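Local coordinates for glutamate receptor 1 (Adineta vaga, PDB 4IO2), which probably works as a glutamate-gated ion channel, the part described here being the extracellular ligand-binding domain that holds glutamate, at residues N224-S227 against L228-T231; T231-L234 against D235-K238. One frame throughout, in Å; residues are numbered along the deposited sequence.

Interaction 1: residues N224-S227 against L228-T231; sequences NILS and LRET
Arg229 sends CG out anti to its own backbone N (chi1 -177°) and bends at chi3 (-73°), which lays the guanidinium beside Leu226, in one of two modelled conformers. Here Leu226 CD2 sits over the centre of one face, 3.7 Å from Arg229 CZ, and the two side chains run the same way. The arginine's nitrogens bond outside this turn: NH2 to Ser101 O, NH1 to Thr206 OG1 of the second subunit.

A turn past Ser227, Thr231 holds OG1 between its N and carbonyl carbon (chi1 64°), close enough to donate to Ser227 O at 2.9 Å. Thr231 N gives the same Ser227 O a second bond of 3.0 Å, from the other face of the carbonyl plane.

Glu230 folds back over the preceding turn, its CG 3.3 Å from Leu226 O, and OE1 bonds Ser90 OG of the second subunit. That Ser90 hydroxyl would probably lose its carboxylate mate if an alanine stood here, and Leu226 CB the oxygen OE2 of Glu230 that now lies 4.0 Å from it. The chemistry implies a divided turn, with backbone polar groups paired inside the helix, Glu230 OE1 and Arg229 NH1 spent on the second subunit and Arg229 NH2 on its own chain, consistent with the back-to-back dimers of ionotropic glutamate receptors.

Interaction 2: residues T231-L234 against D235-K238; sequences TGIL and DNLK
Asn236 carries its amide back over the start of its own helix, above the Gly232 carbonyl. Its CB stands 3.6 Å from Ile233 O, and with CG anti to the carbonyl carbon (chi1 -64°) the amide swings over the carbonyl of Gly232. CG lies 3.1 Å from Gly232 O, which sits almost squarely over the amide face and about equally far from both amide heteroatoms. That is a face contact and not a side-chain hydrogen bond; the bond to Gly232 O comes from Asn236 N, at 2.9 Å. At the tip, Asn236 ND2 donates to a water at 3.1 Å, and the water in turn gives a hydrogen to Thr231 O at 2.7 Å. On the way ND2 passes Ile233 CD1 at 4.0 Å, the two side chains crossing at a slant.

Gly232 is the joint between the helices: with phi at 88° it closes helix 218-230 in a Schellman motif and serves as N-cap of helix 233-242. A CB at this backbone angle would be pressed against Thr231 O.

Beyond the cap the helix settles into its regular backbone bonds. Ile233 CG2 meets Leu237 CD1 loosely, at 4.4 Å, and both residues pack on Tyr47 of helix 40-52, Leu237 also reaching Tyr40. Leu234 faces back to Leu228 and Arg229. Lys238 bends away at chi3, and its NZ bonds Ser103 OG, with a long, weak ion pair to Asp104.

Coming from the N terminus, helix 40-52 comes early in the chain; helices 218-230 and 233-242, late in the chain, pack against it. Interaction 1 closes the last turns of the first of these two, interaction 2 the opening turns of the second. The two follow in series, neither nesting nor crossing, and share Thr231. Their centres are 9 Å apart, and they touch where Leu234 CD1 comes to 3.9 Å from Arg229 CA and Ile233 CB to 3.6 Å from Leu228 O. Both rest on helix 40-52, interaction 1 through Leu228 on Leu44, while residues of 224-231 also reach the second subunit.

Interaction 1: residues N224-S227 against L228-T231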
ATOM      1  N   ASN A 224      10.878  -2.199  11.059  1.00 11.49           N
ATOM      2  CA  ASN A 224      10.024  -2.796  12.031  1.00 11.33           C
ATOM      3  C   ASN A 224       8.558  -2.876  11.600  1.00 11.37           C
ATOM      4  O   ASN A 224       7.887  -3.870  11.891  1.00 12.32           O
ATOM      5  CB  ASN A 224      10.189  -2.094  13.377  1.00 14.35           C
ATOM      6  CG  ASN A 224      11.371  -2.588  14.126  1.00 16.14           C
ATOM      7  OD1 ASN A 224      11.293  -3.607  14.809  1.00 21.02           O
ATOM      8  ND2 ASN A 224      12.498  -1.906  13.984  1.00 16.97           N
ATOM      9  N   ILE A 225       8.026  -1.848  10.948  1.00 10.94           N
ATOM     10  CA  ILE A 225       6.682  -1.961  10.399  1.00 10.77           C
ATOM     11  C   ILE A 225       6.582  -3.111   9.410  1.00 11.36           C
ATOM     12  O   ILE A 225       5.629  -3.895   9.467  1.00 11.25           O
ATOM     13  CB  ILE A 225       6.239  -0.636   9.712  1.00 12.21           C
ATOM     14  CG1 ILE A 225       6.090   0.451  10.740  1.00 13.59           C
ATOM     15  CG2 ILE A 225       4.951  -0.843   8.886  1.00 14.22           C
ATOM     16  CD1 ILE A 225       6.016   1.803  10.087  1.00 16.22           C
ATOM     17  N   LEU A 226       7.557  -3.235   8.528  1.00 10.28           N
ATOM     18  CA  LEU A 226       7.525  -4.287   7.493  1.00 10.41           C
ATOM     19  C   LEU A 226       7.633  -5.667   8.143  1.00 12.20           C
ATOM     20  O   LEU A 226       7.028  -6.602   7.696  1.00 12.25           O
ATOM     21  CB  LEU A 226       8.649  -4.034   6.510  1.00 10.83           C
ATOM     22  CG  LEU A 226       8.380  -2.832   5.598  1.00 11.66           C
ATOM     23  CD1 LEU A 226       9.672  -2.359   4.909  1.00 11.99           C
ATOM     24  CD2 LEU A 226       7.312  -3.182   4.578  1.00 15.70           C
ATOM     25  N   SER A 227       8.396  -5.791   9.216  1.00 11.43           N
ATOM     26  CA  SER A 227       8.472  -7.038   9.946  0.76 12.99           C
ATOM     27  C   SER A 227       7.123  -7.380  10.585  1.00 12.94           C
ATOM     28  O   SER A 227       6.702  -8.543  10.533  1.00 15.74           O
ATOM     29  CB  SER A 227       9.567  -6.972  11.015  0.76 16.98           C
ATOM     30  OG  SER A 227       9.592  -8.179  11.726  0.76 22.28           O
ATOM     31  N   LEU A 228       6.431  -6.398  11.174  1.00 12.24           N
ATOM     32  CA  LEU A 228       5.088  -6.667  11.692  1.00 13.00           C
ATOM     33  C   LEU A 228       4.129  -7.090  10.589  1.00 13.14           C
ATOM     34  O   LEU A 228       3.242  -7.927  10.807  1.00 14.13           O
ATOM     35  CB  LEU A 228       4.522  -5.447  12.428  1.00 12.20           C
ATOM     36  CG  LEU A 228       5.211  -4.984  13.719  1.00 15.37           C
ATOM     37  CD1 LEU A 228       4.462  -3.826  14.338  1.00 17.13           C
ATOM     38  CD2 LEU A 228       5.333  -6.138  14.738  1.00 16.63           C
ATOM     39  N   ARG A 229       4.268  -6.515   9.401  1.00 12.70           N
ATOM     40  CA  ARG A 229       3.464  -6.919   8.261  0.52 12.54           C
ATOM     41  C   ARG A 229       3.752  -8.392   7.913  1.00 12.58           C
ATOM     42  O   ARG A 229       2.831  -9.243   7.849  1.00 16.03           O
ATOM     43  CB  ARG A 229       3.786  -5.962   7.084  0.52 13.91           C
ATOM     44  CG  ARG A 229       2.979  -6.157   5.765  0.52 15.32           C
ATOM     45  CD  ARG A 229       3.611  -5.402   4.543  0.52 17.12           C
ATOM     46  NE  ARG A 229       3.412  -3.957   4.611  0.52 15.38           N
ATOM     47  CZ  ARG A 229       3.724  -3.092   3.651  0.52 14.50           C
ATOM     48  NH1 ARG A 229       4.254  -3.488   2.506  0.52 19.28           N
ATOM     49  NH2 ARG A 229       3.513  -1.805   3.851  0.52 16.09           N
ATOM     50  N   GLU A 230       5.025  -8.704   7.719  1.00 13.90           N
ATOM     51  CA  GLU A 230       5.440 -10.013   7.230  1.00 16.69           C
ATOM     52  C   GLU A 230       5.053 -11.124   8.186  1.00 18.54           C
ATOM     53  O   GLU A 230       4.687 -12.214   7.739  1.00 21.49           O
ATOM     54  CB  GLU A 230       6.963 -10.014   6.984  1.00 16.47           C
ATOM     55  CG  GLU A 230       7.310  -9.193   5.750  1.00 16.18           C
ATOM     56  CD  GLU A 230       8.738  -8.701   5.669  1.00 16.18           C
ATOM     57  OE1 GLU A 230       9.598  -9.165   6.416  1.00 23.07           O
ATOM     58  OE2 GLU A 230       8.972  -7.737   4.904  1.00 16.79           O
ATOM     59  N   THR A 231       5.180 -10.877   9.488  1.00 16.78           N
ATOM     60  CA  THR A 231       4.865 -11.877  10.517  1.00 17.82           C
ATOM     61  C   THR A 231       3.378 -11.969  10.894  1.00 19.66           C
ATOM     62  O   THR A 231       3.001 -12.765  11.754  1.00 23.67           O
ATOM     63  CB  THR A 231       5.752 -11.666  11.781  1.00 20.27           C
ATOM     64  OG1 THR A 231       5.452 -10.382  12.391  1.00 21.25           O
ATOM     65  CG2 THR A 231       7.259 -11.753  11.399  1.00 22.31           C
TER

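Interaction 2: residues T231-L234 against D235-K238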
ATOM      1  N   THR A 231       5.180 -10.877   9.488  1.00 16.78           N
ATOM      2  CA  THR A 231       4.865 -11.877  10.517  1.00 17.82           C
ATOM      3  C   THR A 231       3.378 -11.969  10.894  1.00 19.66           C
ATOM      4  O   THR A 231       3.001 -12.765  11.754  1.00 23.67           O
ATOM      5  CB  THR A 231       5.752 -11.666  11.781  1.00 20.27           C
ATOM      6  OG1 THR A 231       5.452 -10.382  12.391  1.00 21.25           O
ATOM      7  CG2 THR A 231       7.259 -11.753  11.399  1.00 22.31           C
ATOM      8  N   GLY A 232       2.532 -11.192  10.222  1.00 16.38           N
ATOM      9  CA  GLY A 232       1.092 -11.312  10.416  1.00 16.18           C
ATOM     10  C   GLY A 232       0.507 -10.469  11.525  1.00 16.06           C
ATOM     11  O   GLY A 232      -0.696 -10.539  11.765  1.00 15.96           O
ATOM     12  N   ILE A 233       1.335  -9.706  12.244  1.00 15.11           N
ATOM     13  CA  ILE A 233       0.845  -8.916  13.361  1.00 14.78           C
ATOM     14  C   ILE A 233      -0.148  -7.844  12.931  1.00 13.31           C
ATOM     15  O   ILE A 233      -1.181  -7.646  13.598  1.00 14.03           O
ATOM     16  CB  ILE A 233       2.022  -8.303  14.139  1.00 15.51           C
ATOM     17  CG1 ILE A 233       2.935  -9.405  14.717  1.00 21.27           C
ATOM     18  CG2 ILE A 233       1.509  -7.386  15.248  1.00 16.84           C
ATOM     19  CD1 ILE A 233       2.269 -10.390  15.577  1.00 23.87           C
ATOM     20  N   LEU A 234       0.114  -7.166  11.821  1.00 13.21           N
ATOM     21  CA  LEU A 234      -0.843  -6.157  11.378  1.00 13.66           C
ATOM     22  C   LEU A 234      -2.194  -6.780  11.017  1.00 15.68           C
ATOM     23  O   LEU A 234      -3.230  -6.218  11.324  1.00 14.95           O
ATOM     24  CB  LEU A 234      -0.285  -5.320  10.233  1.00 13.17           C
ATOM     25  CG  LEU A 234       1.052  -4.611  10.494  1.00 13.23           C
ATOM     26  CD1 LEU A 234       1.478  -3.762   9.322  1.00 15.96           C
ATOM     27  CD2 LEU A 234       0.979  -3.752  11.753  1.00 16.26           C
ATOM     28  N   ASP A 235      -2.171  -7.936  10.373  1.00 16.01           N
ATOM     29  CA  ASP A 235      -3.405  -8.613  10.038  1.00 17.37           C
ATOM     30  C   ASP A 235      -4.137  -9.047  11.309  1.00 16.17           C
ATOM     31  O   ASP A 235      -5.365  -8.917  11.386  1.00 17.82           O
ATOM     32  CB  ASP A 235      -3.158  -9.839   9.178  1.00 22.33           C
ATOM     33  CG  ASP A 235      -2.858  -9.500   7.732  1.00 32.14           C
ATOM     34  OD1 ASP A 235      -3.000  -8.326   7.338  1.00 34.76           O
ATOM     35  OD2 ASP A 235      -2.466 -10.431   6.991  1.00 39.26           O
ATOM     36  N   ASN A 236      -3.407  -9.541  12.306  1.00 16.09           N
ATOM     37  CA  ASN A 236      -4.041  -9.947  13.559  1.00 18.34           C
ATOM     38  C   ASN A 236      -4.699  -8.787  14.274  1.00 15.84           C
ATOM     39  O   ASN A 236      -5.797  -8.897  14.812  1.00 16.59           O
ATOM     40  CB  ASN A 236      -3.006 -10.546  14.530  1.00 21.48           C
ATOM     41  CG  ASN A 236      -2.378 -11.809  14.032  1.00 26.60           C
ATOM     42  OD1 ASN A 236      -2.904 -12.507  13.146  1.00 27.76           O
ATOM     43  ND2 ASN A 236      -1.230 -12.149  14.649  1.00 30.06           N
ATOM     44  N   LEU A 237      -4.038  -7.638  14.239  1.00 13.88           N
ATOM     45  CA  LEU A 237      -4.561  -6.456  14.891  1.00 15.19           C
ATOM     46  C   LEU A 237      -5.812  -5.960  14.191  1.00 13.70           C
ATOM     47  O   LEU A 237      -6.778  -5.553  14.847  1.00 14.80           O
ATOM     48  CB  LEU A 237      -3.530  -5.327  14.893  1.00 18.84           C
ATOM     49  CG  LEU A 237      -2.469  -5.397  15.959  1.00 23.70           C
ATOM     50  CD1 LEU A 237      -1.504  -4.244  15.775  1.00 25.51           C
ATOM     51  CD2 LEU A 237      -3.171  -5.317  17.319  1.00 26.86           C
ATOM     52  N   LYS A 238      -5.792  -5.983  12.859  1.00 13.68           N
ATOM     53  CA  LYS A 238      -6.966  -5.558  12.118  1.00 14.34           C
ATOM     54  C   LYS A 238      -8.165  -6.459  12.470  1.00 15.25           C
ATOM     55  O   LYS A 238      -9.281  -5.969  12.722  1.00 16.28           O
ATOM     56  CB  LYS A 238      -6.683  -5.508  10.614  1.00 15.94           C
ATOM     57  CG  LYS A 238      -7.830  -4.885   9.816  1.00 20.63           C
ATOM     58  CD  LYS A 238      -7.493  -4.797   8.341  1.00 24.08           C
ATOM     59  CE  LYS A 238      -6.493  -3.666   8.090  1.00 27.63           C
ATOM     60  NZ  LYS A 238      -6.146  -3.517   6.635  1.00 33.02           N
TER
HETATM   61  O   HOH W   1       1.080 -13.707  13.324  1.00 39.30           O